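Local coordinates for protein beta-glucuronidase (uncultured Clostridium sp., PDB 6U7J) that hydrolyses beta-D-glucuronides and, as a gut microbial beta-glucuronidase of glycoside hydrolase family 2, probably helps to reactivate conjugated estrogens, at residues K43-P48 / W76-R81; R87-Q92 / V188-T193; R93-F98 / P123-V128; I107-K112 / G135-T140. All coordinates share one frame; numbering follows the deposited sequence.

In the fold
All four contacts lie in the N-terminal sugar-binding domain and reach one antiparallel sheet system. Contacts 3 and 4 each pair two strands and are largely buried. They meet in the core, where Phe-124 and Phe-98 pack on Ile-107, and Leu-96 packs on Leu-139. Contact 2 is also buried, but it pins a loop to strand 188-193, which neighbours strand 93-98 of contact 3. Contact 1 is partly exposed: a loop packs onto strand 76-85, next to strand 135-144 of contact 4. Backbone ladders hold contacts 3 and 4, with salt bridges in contact 3 and an asparagine pair in contact 4. Contacts 1 and 2 lack direct hydrogen bonds; tryptophans carry both, and contact 1 adds a water bridge to Glu-80.

Contact 1 of 4, residues K43-P48 / W76-R81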
# COMPACT_ATOMS: atom_id res chain seq x y z
N LYS B 43 -28.98 -37.24 -10.71
CA LYS B 43 -30.15 -37.04 -9.87
C LYS B 43 -29.77 -36.93 -8.41
O LYS B 43 -30.33 -37.60 -7.53
CB LYS B 43 -31.17 -38.16 -10.12
CG LYS B 43 -31.53 -38.23 -11.61
CD LYS B 43 -32.97 -38.61 -11.89
CE LYS B 43 -33.07 -39.28 -13.26
NZ LYS B 43 -34.48 -39.36 -13.77
N TRP B 44 -28.82 -36.02 -8.14
CA TRP B 44 -28.31 -35.80 -6.80
C TRP B 44 -29.42 -35.40 -5.84
O TRP B 44 -29.31 -35.66 -4.64
CB TRP B 44 -27.24 -34.70 -6.80
CG TRP B 44 -25.90 -35.16 -7.23
CD1 TRP B 44 -25.53 -36.44 -7.54
CD2 TRP B 44 -24.74 -34.34 -7.39
NE1 TRP B 44 -24.20 -36.46 -7.91
CE2 TRP B 44 -23.69 -35.19 -7.83
CE3 TRP B 44 -24.48 -32.98 -7.22
CZ2 TRP B 44 -22.40 -34.71 -8.08
CZ3 TRP B 44 -23.20 -32.51 -7.48
CH2 TRP B 44 -22.18 -33.37 -7.90
N PHE B 45 -30.47 -34.77 -6.36
CA PHE B 45 -31.58 -34.30 -5.52
C PHE B 45 -32.42 -35.43 -4.92
O PHE B 45 -33.20 -35.17 -4.00
CB PHE B 45 -32.48 -33.39 -6.35
CG PHE B 45 -32.95 -34.02 -7.64
CD1 PHE B 45 -34.02 -34.91 -7.66
CD2 PHE B 45 -32.33 -33.71 -8.84
CE1 PHE B 45 -34.45 -35.47 -8.84
CE2 PHE B 45 -32.75 -34.27 -10.02
CZ PHE B 45 -33.82 -35.16 -10.03
N GLU B 46 -32.29 -36.67 -5.40
CA GLU B 46 -33.14 -37.74 -4.89
C GLU B 46 -32.74 -38.23 -3.51
O GLU B 46 -33.50 -38.97 -2.89
CB GLU B 46 -33.15 -38.92 -5.85
CG GLU B 46 -33.67 -38.57 -7.23
CD GLU B 46 -33.99 -39.80 -8.05
OE1 GLU B 46 -33.32 -40.83 -7.84
OE2 GLU B 46 -34.91 -39.74 -8.90
N LYS B 47 -31.57 -37.83 -3.01
CA LYS B 47 -31.10 -38.27 -1.70
C LYS B 47 -30.21 -37.17 -1.15
O LYS B 47 -29.78 -36.28 -1.89
CB LYS B 47 -30.35 -39.61 -1.81
CG LYS B 47 -28.96 -39.55 -2.46
CD LYS B 47 -29.01 -39.43 -4.01
CE LYS B 47 -27.59 -39.46 -4.64
NZ LYS B 47 -27.63 -39.64 -6.13
N PRO B 48 -29.95 -37.16 0.16
CA PRO B 48 -29.11 -36.11 0.75
C PRO B 48 -27.76 -35.98 0.04
O PRO B 48 -27.18 -36.97 -0.42
CB PRO B 48 -28.94 -36.57 2.20
CG PRO B 48 -30.25 -37.25 2.50
CD PRO B 48 -30.66 -37.93 1.21
N TRP B 76 -23.33 -25.38 -12.71
CA TRP B 76 -24.28 -25.53 -11.62
C TRP B 76 -23.59 -25.97 -10.33
O TRP B 76 -22.61 -26.71 -10.35
CB TRP B 76 -25.37 -26.56 -11.97
CG TRP B 76 -26.27 -26.10 -13.08
CD1 TRP B 76 -26.04 -26.19 -14.42
CD2 TRP B 76 -27.53 -25.44 -12.93
NE1 TRP B 76 -27.08 -25.62 -15.12
CE2 TRP B 76 -28.01 -25.16 -14.23
CE3 TRP B 76 -28.30 -25.06 -11.83
CZ2 TRP B 76 -29.24 -24.53 -14.45
CZ3 TRP B 76 -29.51 -24.41 -12.05
CH2 TRP B 76 -29.97 -24.16 -13.35
N VAL B 77 -24.15 -25.52 -9.21
CA VAL B 77 -23.76 -25.98 -7.89
C VAL B 77 -25.03 -26.37 -7.14
O VAL B 77 -26.15 -26.05 -7.55
CB VAL B 77 -22.95 -24.93 -7.11
CG1 VAL B 77 -21.71 -24.52 -7.90
CG2 VAL B 77 -23.82 -23.69 -6.80
N TRP B 78 -24.84 -27.02 -5.99
CA TRP B 78 -25.92 -27.64 -5.24
C TRP B 78 -25.83 -27.22 -3.78
O TRP B 78 -24.79 -27.42 -3.14
CB TRP B 78 -25.86 -29.17 -5.38
CG TRP B 78 -26.15 -29.57 -6.77
CD1 TRP B 78 -25.28 -29.61 -7.82
CD2 TRP B 78 -27.43 -29.94 -7.29
NE1 TRP B 78 -25.94 -29.99 -8.97
CE2 TRP B 78 -27.26 -30.20 -8.67
CE3 TRP B 78 -28.71 -30.07 -6.73
CZ2 TRP B 78 -28.32 -30.60 -9.50
CZ3 TRP B 78 -29.75 -30.47 -7.55
CH2 TRP B 78 -29.55 -30.74 -8.92
N TYR B 79 -26.90 -26.63 -3.28
CA TYR B 79 -27.04 -26.29 -1.87
C TYR B 79 -28.09 -27.20 -1.24
O TYR B 79 -29.06 -27.59 -1.90
CB TYR B 79 -27.52 -24.86 -1.68
CG TYR B 79 -26.56 -23.73 -1.97
CD1 TYR B 79 -26.04 -22.96 -0.94
CD2 TYR B 79 -26.21 -23.38 -3.28
CE1 TYR B 79 -25.19 -21.90 -1.18
CE2 TYR B 79 -25.36 -22.31 -3.53
CZ TYR B 79 -24.85 -21.58 -2.47
OH TYR B 79 -24.00 -20.51 -2.68
N GLU B 80 -27.94 -27.46 0.05
CA GLU B 80 -28.95 -28.25 0.75
C GLU B 80 -28.98 -27.88 2.22
O GLU B 80 -27.93 -27.64 2.82
CB GLU B 80 -28.67 -29.75 0.60
CG GLU B 80 -29.69 -30.62 1.27
CD GLU B 80 -29.57 -32.05 0.79
OE1 GLU B 80 -30.25 -32.39 -0.20
OE2 GLU B 80 -28.76 -32.81 1.38
N ARG B 81 -30.19 -27.84 2.79
CA ARG B 81 -30.34 -27.78 4.23
C ARG B 81 -31.67 -28.39 4.62
O ARG B 81 -32.50 -28.73 3.78
CB ARG B 81 -30.21 -26.34 4.75
CG ARG B 81 -31.40 -25.44 4.43
CD ARG B 81 -31.43 -24.23 5.34
NE ARG B 81 -31.98 -24.56 6.65
CZ ARG B 81 -31.87 -23.80 7.74
NH1 ARG B 81 -31.23 -22.64 7.70
NH2 ARG B 81 -32.41 -24.21 8.87
O HOH W 1 -29.86 -33.47 -2.65
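Glu-80 OE1 is gripped by several groups. Water 1 lies 2.7 Å from Glu-80 OE1 and 2.9 Å from Lys-47 O, so it bridges the strand to the loop. Arg-138 forms a salt bridge to the same OE1, and Thr-140 OG1 hydrogen-bonds to it. The other oxygen, Glu-80 OE2, accepts from Leu-49 N and passes 3.4 Å from Pro-48 CA. Glu-80 gets this far because its chain is extended, with CG anti to the backbone N (chi1 -179°). With both oxygens engaged, the carboxylate is held in place, and the nearby arginine probably keeps it charged.

The apolar half of the contact centres on Trp-78. Trp-44 meets it edge to face, with planes at 66°. The benzo edge of Trp-44 does the touching: its CE3 stands 3.5 Å from Trp-78 CD1, over the pyrrole ring. Phe-45 reaches the far end of the indole, its CD2 4.1 Å from Trp-78 CH2.

Residues 43-48 follow helix 38-41, and Phe-40 of that helix also packs edge to face with Trp-78. Strand 76-85 beneath them runs between strands 20-32 and 135-144.

Contact 2 of 4, residues R87-Q92 / V188-T193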
# COMPACT_ATOMS: atom_id res chain seq x y z
N ARG B 87 -45.78 -27.82 14.48
CA ARG B 87 -47.17 -28.22 14.67
C ARG B 87 -48.09 -27.02 14.65
O ARG B 87 -49.16 -27.05 14.03
CB ARG B 87 -47.33 -28.96 16.01
CG ARG B 87 -47.08 -30.44 15.94
CD ARG B 87 -47.49 -31.14 17.22
NE ARG B 87 -46.85 -30.55 18.38
CZ ARG B 87 -45.88 -31.14 19.08
NH1 ARG B 87 -45.45 -32.35 18.73
NH2 ARG B 87 -45.36 -30.52 20.13
N LEU B 88 -47.68 -25.92 15.29
CA LEU B 88 -48.53 -24.74 15.43
C LEU B 88 -48.85 -24.04 14.11
O LEU B 88 -49.68 -23.13 14.10
CB LEU B 88 -47.88 -23.78 16.41
CG LEU B 88 -47.72 -24.48 17.76
CD1 LEU B 88 -46.93 -23.66 18.74
CD2 LEU B 88 -49.09 -24.82 18.34
N TRP B 89 -48.23 -24.44 13.00
CA TRP B 89 -48.57 -23.93 11.67
C TRP B 89 -49.51 -24.86 10.92
O TRP B 89 -49.75 -24.65 9.72
CB TRP B 89 -47.30 -23.71 10.84
CG TRP B 89 -46.46 -22.52 11.24
CD1 TRP B 89 -46.49 -21.85 12.42
CD2 TRP B 89 -45.45 -21.87 10.44
NE1 TRP B 89 -45.57 -20.83 12.42
CE2 TRP B 89 -44.92 -20.82 11.22
CE3 TRP B 89 -44.93 -22.08 9.16
CZ2 TRP B 89 -43.90 -19.98 10.75
CZ3 TRP B 89 -43.92 -21.25 8.70
CH2 TRP B 89 -43.42 -20.20 9.49
N LYS B 90 -50.04 -25.88 11.59
CA LYS B 90 -50.86 -26.97 11.06
C LYS B 90 -51.75 -26.61 9.87
O LYS B 90 -51.65 -27.24 8.81
CB LYS B 90 -51.73 -27.54 12.18
CG LYS B 90 -52.47 -28.81 11.82
CD LYS B 90 -53.10 -29.44 13.04
CE LYS B 90 -54.42 -28.76 13.39
NZ LYS B 90 -54.58 -28.55 14.86
N ASP B 91 -52.62 -25.62 10.03
CA ASP B 91 -53.62 -25.29 9.02
C ASP B 91 -53.32 -23.99 8.29
O ASP B 91 -54.24 -23.36 7.76
CB ASP B 91 -55.01 -25.24 9.65
CG ASP B 91 -55.51 -26.60 10.06
OD1 ASP B 91 -55.56 -27.49 9.19
OD2 ASP B 91 -55.83 -26.79 11.26
N GLN B 92 -52.06 -23.56 8.26
CA GLN B 92 -51.76 -22.29 7.61
C GLN B 92 -51.32 -22.51 6.17
O GLN B 92 -50.93 -23.60 5.76
CB GLN B 92 -50.69 -21.53 8.40
CG GLN B 92 -51.01 -21.36 9.88
CD GLN B 92 -52.41 -20.83 10.12
OE1 GLN B 92 -53.25 -21.50 10.73
NE2 GLN B 92 -52.68 -19.61 9.65
N VAL B 188 -33.39 -16.54 2.56
CA VAL B 188 -34.39 -17.57 2.29
C VAL B 188 -35.37 -17.59 3.46
O VAL B 188 -34.95 -17.58 4.62
CB VAL B 188 -33.74 -18.96 2.10
CG1 VAL B 188 -34.83 -20.03 1.76
CG2 VAL B 188 -32.69 -18.91 1.03
N ARG B 189 -36.66 -17.60 3.16
CA ARG B 189 -37.68 -17.48 4.18
C ARG B 189 -38.79 -18.50 3.94
O ARG B 189 -39.23 -18.68 2.80
CB ARG B 189 -38.29 -16.06 4.21
CG ARG B 189 -37.26 -14.94 4.22
CD ARG B 189 -37.83 -13.64 4.79
NE ARG B 189 -36.92 -12.51 4.63
CZ ARG B 189 -36.71 -11.56 5.54
NH1 ARG B 189 -37.35 -11.57 6.70
NH2 ARG B 189 -35.84 -10.59 5.27
N LEU B 190 -39.20 -19.18 5.00
CA LEU B 190 -40.47 -19.91 5.03
C LEU B 190 -41.44 -19.09 5.87
O LEU B 190 -41.14 -18.76 7.02
CB LEU B 190 -40.30 -21.31 5.62
CG LEU B 190 -41.58 -22.14 5.66
CD1 LEU B 190 -41.91 -22.70 4.28
CD2 LEU B 190 -41.47 -23.26 6.68
N TYR B 191 -42.60 -18.75 5.31
CA TYR B 191 -43.54 -17.91 6.02
C TYR B 191 -44.96 -18.45 5.90
O TYR B 191 -45.29 -19.16 4.95
CB TYR B 191 -43.46 -16.45 5.54
CG TYR B 191 -44.01 -16.12 4.17
CD1 TYR B 191 -45.37 -15.78 4.00
CD2 TYR B 191 -43.18 -16.02 3.06
CE1 TYR B 191 -45.88 -15.41 2.76
CE2 TYR B 191 -43.67 -15.65 1.81
CZ TYR B 191 -45.03 -15.34 1.67
OH TYR B 191 -45.54 -14.98 0.43
N CYS B 192 -45.82 -18.10 6.87
CA CYS B 192 -47.19 -18.58 6.89
C CYS B 192 -48.18 -17.42 6.82
O CYS B 192 -47.86 -16.27 7.17
CB CYS B 192 -47.46 -19.49 8.13
SG CYS B 192 -47.45 -18.72 9.76
N THR B 193 -49.36 -17.71 6.27
CA THR B 193 -50.52 -16.82 6.26
C THR B 193 -51.78 -17.66 6.47
O THR B 193 -51.76 -18.88 6.31
CB THR B 193 -50.68 -16.03 4.95
OG1 THR B 193 -51.18 -16.89 3.91
CG2 THR B 193 -49.38 -15.33 4.49
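Two side-chain torsions bring Trp-89 and Cys-192 together. Trp-89 places CG beside its backbone N, anti to the carbonyl carbon (chi1 -73°), which sends the indole from the loop toward strand 188-193. Cys-192 holds SG between its backbone N and carbonyl carbon (chi1 68°), a position that swings the sulfur over the indole. SG is 3.8 Å from the centroid of the five-membered ring of Trp-89 and 17° off the ring normal. Cys-192 CB covers the six-membered ring of Trp-89 on the same face, 3.9 Å from its centroid. One small residue thus spans both rings, through a sulfur-aromatic and a CH-pi contact.

The rim of the indole is also in use. Leu-190 O meets the edge near the ring plane, 3.7 Å from Trp-89 CH2. Leu-190 CD2 packs against Trp-89 CZ3 at 3.8 Å. The polar corner, Trp-89 NE1, hydrogen-bonds to Gln-20 of strand 20-32.

Gln-92 closes the loop beside this. Its CB packs 3.8 Å from Cys-192 CB and 3.5 Å from Thr-193 O. The chain reaches Gln-92 through a type I turn from Trp-89, closed by the bond from Gln-92 N to Trp-89 O.

A second subunit approaches this loop, with its Gln-92 against Leu-88 and its Leu-88 against Gln-92. Here a tryptophan from the loop between strands 76-85 and 93-98 packs on strand 188-193, an interior strand of the sheet, within the jelly-roll beta sandwich known for the sugar-binding domain of family 2 glycosidases.

Contact 3 of 4, residues R93-F98 / P123-V128; sequences RLVLRF and PFEADV
Arg-97 and Glu-125 form the main salt bridge between the strands. Arg-97 NH2 donates to Glu-125 OE1 at 3.2 Å. The oxygen lies close to the guanidinium plane, but the nitrogen meets it from above the carboxylate plane. Arg-97 NE adds a weak bond to the same OE1, which also accepts from Tyr-191 OH on strand 188-193. A bend at chi3 (-70°) turns the Arg-97 guanidinium back to this oxygen. Val-95 CG1 packs alongside, 3.5 Å from Glu-125 OE1.

At the other end of the same face, Arg-93 NE and Asp-127 OD2 form a salt bridge of 3.3 Å whose hydrogen bond is weak. Both residues have further partners: Thr-193 OG1 for Arg-93, and Thr-129 OG1 for Asp-127.

The two strands form an antiparallel ladder inside the beta sandwich of the sugar-binding domain. Phe-98 with Phe-124 and Leu-96 with Ala-126 are hydrogen-bonded pairs. Arg-97 with Glu-125 and Val-95 with Asp-127 are non-hydrogen-bonded pairs. The straightest rung runs from Leu-96 N to Ala-126 O, 2.8 Å long at 175°. Val-128 N adds a bond to Leu-94 O past the last pair.

The opposite face carries Leu-96, Ala-126 and the two phenylalanines. The Phe-98 and Phe-124 rings lie nearly parallel, at 14°, but are slid so far that they barely overlap. Instead Phe-98 CB sits over the Phe-124 face, 3.9 Å from its centroid, and Phe-98 CD1 touches Phe-124 CE2 at 3.7 Å. Toward the other end, Leu-94 CB packs 3.8 Å from Val-128 CG2.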
# COMPACT_ATOMS: atom_id res chain seq x y z
N ARG B 93 -51.43 -21.45 5.37
CA ARG B 93 -50.74 -21.41 4.09
C ARG B 93 -49.24 -21.32 4.33
O ARG B 93 -48.79 -20.53 5.16
CB ARG B 93 -51.24 -20.23 3.27
CG ARG B 93 -50.71 -20.19 1.84
CD ARG B 93 -51.41 -19.10 1.04
NE ARG B 93 -50.58 -18.57 -0.03
CZ ARG B 93 -49.92 -17.41 0.02
NH1 ARG B 93 -49.99 -16.66 1.11
NH2 ARG B 93 -49.19 -17.01 -1.01
N LEU B 94 -48.47 -22.17 3.64
CA LEU B 94 -47.02 -22.23 3.79
C LEU B 94 -46.36 -21.83 2.48
O LEU B 94 -46.66 -22.41 1.44
CB LEU B 94 -46.56 -23.64 4.19
CG LEU B 94 -47.20 -24.29 5.41
CD1 LEU B 94 -46.48 -25.59 5.74
CD2 LEU B 94 -47.24 -23.39 6.63
N VAL B 95 -45.45 -20.85 2.55
CA VAL B 95 -44.82 -20.28 1.36
C VAL B 95 -43.30 -20.25 1.56
O VAL B 95 -42.81 -19.76 2.59
CB VAL B 95 -45.34 -18.87 1.05
CG1 VAL B 95 -44.70 -18.32 -0.22
CG2 VAL B 95 -46.87 -18.88 0.92
N LEU B 96 -42.57 -20.75 0.57
CA LEU B 96 -41.11 -20.72 0.56
C LEU B 96 -40.65 -19.57 -0.33
O LEU B 96 -40.86 -19.60 -1.55
CB LEU B 96 -40.55 -22.04 0.05
CG LEU B 96 -39.07 -22.26 0.28
CD1 LEU B 96 -38.81 -22.31 1.79
CD2 LEU B 96 -38.66 -23.58 -0.41
N ARG B 97 -39.99 -18.58 0.26
CA ARG B 97 -39.54 -17.42 -0.50
C ARG B 97 -38.02 -17.38 -0.61
O ARG B 97 -37.32 -17.51 0.39
CB ARG B 97 -40.01 -16.11 0.12
CG ARG B 97 -39.37 -14.96 -0.61
CD ARG B 97 -39.90 -13.66 -0.22
NE ARG B 97 -41.26 -13.47 -0.69
CZ ARG B 97 -41.71 -12.31 -1.14
NH1 ARG B 97 -40.88 -11.27 -1.19
NH2 ARG B 97 -42.98 -12.21 -1.53
N PHE B 98 -37.53 -17.18 -1.83
CA PHE B 98 -36.14 -16.83 -2.08
C PHE B 98 -36.07 -15.37 -2.48
O PHE B 98 -36.75 -14.95 -3.42
CB PHE B 98 -35.55 -17.72 -3.16
CG PHE B 98 -35.42 -19.17 -2.75
CD1 PHE B 98 -36.50 -20.04 -2.88
CD2 PHE B 98 -34.23 -19.65 -2.23
CE1 PHE B 98 -36.39 -21.36 -2.49
CE2 PHE B 98 -34.10 -20.98 -1.85
CZ PHE B 98 -35.19 -21.83 -1.97
N PRO B 123 -37.01 -11.72 -6.48
CA PRO B 123 -37.46 -12.84 -5.65
C PRO B 123 -38.42 -13.77 -6.38
O PRO B 123 -39.00 -13.44 -7.42
CB PRO B 123 -38.17 -12.15 -4.49
CG PRO B 123 -38.71 -10.89 -5.10
CD PRO B 123 -37.64 -10.45 -6.08
N PHE B 124 -38.59 -14.95 -5.80
CA PHE B 124 -39.61 -15.89 -6.25
C PHE B 124 -40.04 -16.73 -5.05
O PHE B 124 -39.37 -16.75 -4.01
CB PHE B 124 -39.12 -16.77 -7.41
CG PHE B 124 -37.88 -17.58 -7.09
CD1 PHE B 124 -36.61 -16.99 -7.16
CD2 PHE B 124 -37.97 -18.92 -6.77
CE1 PHE B 124 -35.46 -17.73 -6.89
CE2 PHE B 124 -36.82 -19.68 -6.50
CZ PHE B 124 -35.57 -19.08 -6.55
N GLU B 125 -41.17 -17.41 -5.19
CA GLU B 125 -41.67 -18.19 -4.06
C GLU B 125 -42.45 -19.40 -4.56
O GLU B 125 -42.80 -19.51 -5.74
CB GLU B 125 -42.50 -17.31 -3.10
CG GLU B 125 -43.69 -16.64 -3.73
CD GLU B 125 -44.49 -15.78 -2.73
OE1 GLU B 125 -43.91 -15.25 -1.76
OE2 GLU B 125 -45.71 -15.66 -2.93
N ALA B 126 -42.70 -20.32 -3.64
CA ALA B 126 -43.45 -21.54 -3.92
C ALA B 126 -44.39 -21.80 -2.76
O ALA B 126 -43.96 -21.76 -1.60
CB ALA B 126 -42.51 -22.75 -4.11
N ASP B 127 -45.66 -22.04 -3.06
CA ASP B 127 -46.62 -22.46 -2.05
C ASP B 127 -46.36 -23.93 -1.75
O ASP B 127 -46.50 -24.77 -2.63
CB ASP B 127 -48.05 -22.24 -2.57
CG ASP B 127 -49.12 -22.49 -1.50
OD1 ASP B 127 -49.14 -23.58 -0.90
OD2 ASP B 127 -49.96 -21.60 -1.27
N VAL B 128 -45.94 -24.24 -0.52
CA VAL B 128 -45.66 -25.62 -0.15
C VAL B 128 -46.68 -26.15 0.85
O VAL B 128 -46.40 -27.12 1.56
CB VAL B 128 -44.24 -25.77 0.41
CG1 VAL B 128 -43.21 -25.38 -0.64
CG2 VAL B 128 -44.09 -24.94 1.68

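Contact 4 of 4, residues I107-K112 / G135-T140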
# COMPACT_ATOMS: atom_id res chain seq x y z
N ILE B 107 -35.55 -25.68 -7.47
CA ILE B 107 -35.84 -25.89 -6.06
C ILE B 107 -36.46 -27.27 -5.89
O ILE B 107 -37.46 -27.59 -6.55
CB ILE B 107 -36.81 -24.82 -5.52
CG1 ILE B 107 -36.32 -23.40 -5.84
CG2 ILE B 107 -37.09 -25.05 -4.03
CD1 ILE B 107 -34.85 -23.16 -5.59
N TYR B 108 -35.89 -28.09 -5.01
CA TYR B 108 -36.42 -29.41 -4.68
C TYR B 108 -36.80 -29.44 -3.21
O TYR B 108 -36.09 -28.87 -2.37
CB TYR B 108 -35.40 -30.53 -4.96
CG TYR B 108 -34.86 -30.58 -6.37
CD1 TYR B 108 -33.77 -29.79 -6.75
CD2 TYR B 108 -35.41 -31.43 -7.33
CE1 TYR B 108 -33.27 -29.85 -8.04
CE2 TYR B 108 -34.92 -31.49 -8.61
CZ TYR B 108 -33.84 -30.70 -8.96
OH TYR B 108 -33.34 -30.75 -10.24
N LEU B 109 -37.92 -30.10 -2.91
CA LEU B 109 -38.39 -30.27 -1.55
C LEU B 109 -38.60 -31.76 -1.31
O LEU B 109 -39.42 -32.39 -1.99
CB LEU B 109 -39.69 -29.50 -1.30
CG LEU B 109 -40.39 -29.77 0.03
CD1 LEU B 109 -39.51 -29.34 1.19
CD2 LEU B 109 -41.76 -29.06 0.11
N ASN B 110 -37.87 -32.31 -0.34
CA ASN B 110 -37.92 -33.74 -0.03
C ASN B 110 -37.69 -34.58 -1.29
O ASN B 110 -38.32 -35.61 -1.50
CB ASN B 110 -39.24 -34.09 0.65
CG ASN B 110 -39.39 -33.38 1.98
OD1 ASN B 110 -38.45 -33.32 2.76
ND2 ASN B 110 -40.56 -32.79 2.22
N GLY B 111 -36.76 -34.12 -2.13
CA GLY B 111 -36.39 -34.85 -3.32
C GLY B 111 -37.25 -34.59 -4.54
O GLY B 111 -36.98 -35.18 -5.59
N LYS B 112 -38.24 -33.70 -4.45
CA LYS B 112 -39.15 -33.45 -5.57
C LYS B 112 -39.03 -32.00 -6.02
O LYS B 112 -39.15 -31.08 -5.21
CB LYS B 112 -40.60 -33.74 -5.19
CG LYS B 112 -40.82 -35.06 -4.45
CD LYS B 112 -42.26 -35.12 -3.92
CE LYS B 112 -42.37 -34.67 -2.45
NZ LYS B 112 -42.39 -33.16 -2.24
N GLY B 135 -42.71 -31.08 11.00
CA GLY B 135 -41.37 -31.47 11.37
C GLY B 135 -40.38 -31.30 10.23
O GLY B 135 -40.50 -30.38 9.42
N GLU B 136 -39.43 -32.23 10.14
CA GLU B 136 -38.24 -32.07 9.31
C GLU B 136 -38.54 -32.20 7.82
O GLU B 136 -39.28 -33.09 7.40
CB GLU B 136 -37.20 -33.11 9.74
CG GLU B 136 -35.99 -33.19 8.85
CD GLU B 136 -34.72 -33.47 9.64
OE1 GLU B 136 -34.40 -32.68 10.56
OE2 GLU B 136 -34.06 -34.48 9.33
N ASN B 137 -37.96 -31.30 7.03
CA ASN B 137 -38.00 -31.34 5.57
C ASN B 137 -36.58 -31.13 5.03
O ASN B 137 -35.70 -30.59 5.72
CB ASN B 137 -38.94 -30.26 4.99
CG ASN B 137 -40.41 -30.53 5.32
OD1 ASN B 137 -41.16 -31.00 4.47
ND2 ASN B 137 -40.81 -30.25 6.55
N ARG B 138 -36.35 -31.56 3.79
CA ARG B 138 -35.06 -31.38 3.13
C ARG B 138 -35.24 -30.43 1.96
O ARG B 138 -36.13 -30.63 1.13
CB ARG B 138 -34.48 -32.72 2.64
CG ARG B 138 -33.13 -32.58 1.94
CD ARG B 138 -32.36 -33.92 1.85
NE ARG B 138 -33.11 -34.91 1.09
CZ ARG B 138 -33.11 -35.00 -0.23
NH1 ARG B 138 -32.37 -34.16 -0.95
NH2 ARG B 138 -33.84 -35.92 -0.84
N LEU B 139 -34.40 -29.40 1.91
CA LEU B 139 -34.47 -28.37 0.89
C LEU B 139 -33.17 -28.41 0.09
O LEU B 139 -32.09 -28.24 0.65
CB LEU B 139 -34.69 -26.99 1.52
CG LEU B 139 -34.68 -25.80 0.56
CD1 LEU B 139 -35.66 -26.00 -0.59
CD2 LEU B 139 -34.96 -24.49 1.29
N THR B 140 -33.29 -28.66 -1.22
CA THR B 140 -32.16 -28.75 -2.12
C THR B 140 -32.34 -27.70 -3.20
O THR B 140 -33.41 -27.63 -3.81
CB THR B 140 -32.03 -30.15 -2.74
OG1 THR B 140 -32.22 -31.15 -1.72
CG2 THR B 140 -30.65 -30.34 -3.41
O HOH W 2 -36.35 -38.32 -0.68
O HOH W 3 -34.92 -32.13 -1.45
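The Tyr-108 ring has Thr-140 O at its edge, near the ring plane and 3.7 Å from Tyr-108 CD1. Phe-45 stacks with this ring. The Arg-138 guanidinium has water 3 over one face and water 2 at its edge, though the bond to water 2 is weak. Arg-138 NH2 lies 3.7 Å from Gly-111 N, and NH1 pairs with Glu-80.

The amides of Asn-110 and Asn-137 are turned 34° from each other. Asn-110 ND2 donates to Asn-137 OD1 at 2.9 Å, and the acceptor lies in the Asn-110 amide plane. Asn-137 ND2 bonds to Asn-133 O. Asn-110 OD1 accepts from Arg-138 N at 2.9 Å, the donor standing above its carbonyl plane. Asn-110 CG lies anti to the carbonyl carbon (chi1 -63°), which carries both amide ends to strand 135-144. The side chain thereby continues the ladder beyond the last strand pair.

Asn-110 and Gly-111 form the corner of a type I' turn, which closes the tight hairpin between strands 104-109 and 112-118. Asn-Gly is a classic sequence for this turn. Backbone bonds join Tyr-108 and Thr-140 in both directions. Asn-110 N adds a nearly straight bond to Arg-138 O, 2.8 Å at 178°.

Water 3 links Gly-111 N, Arg-138 O and Thr-140 OG1. Thr-140 OG1 also bonds to Glu-80. On the apolar face, Leu-139 CD1 touches Ile-107 CG2 at 3.8 Å. Leu-109 CD1 rests 4.0 Å from Asn-137 CB.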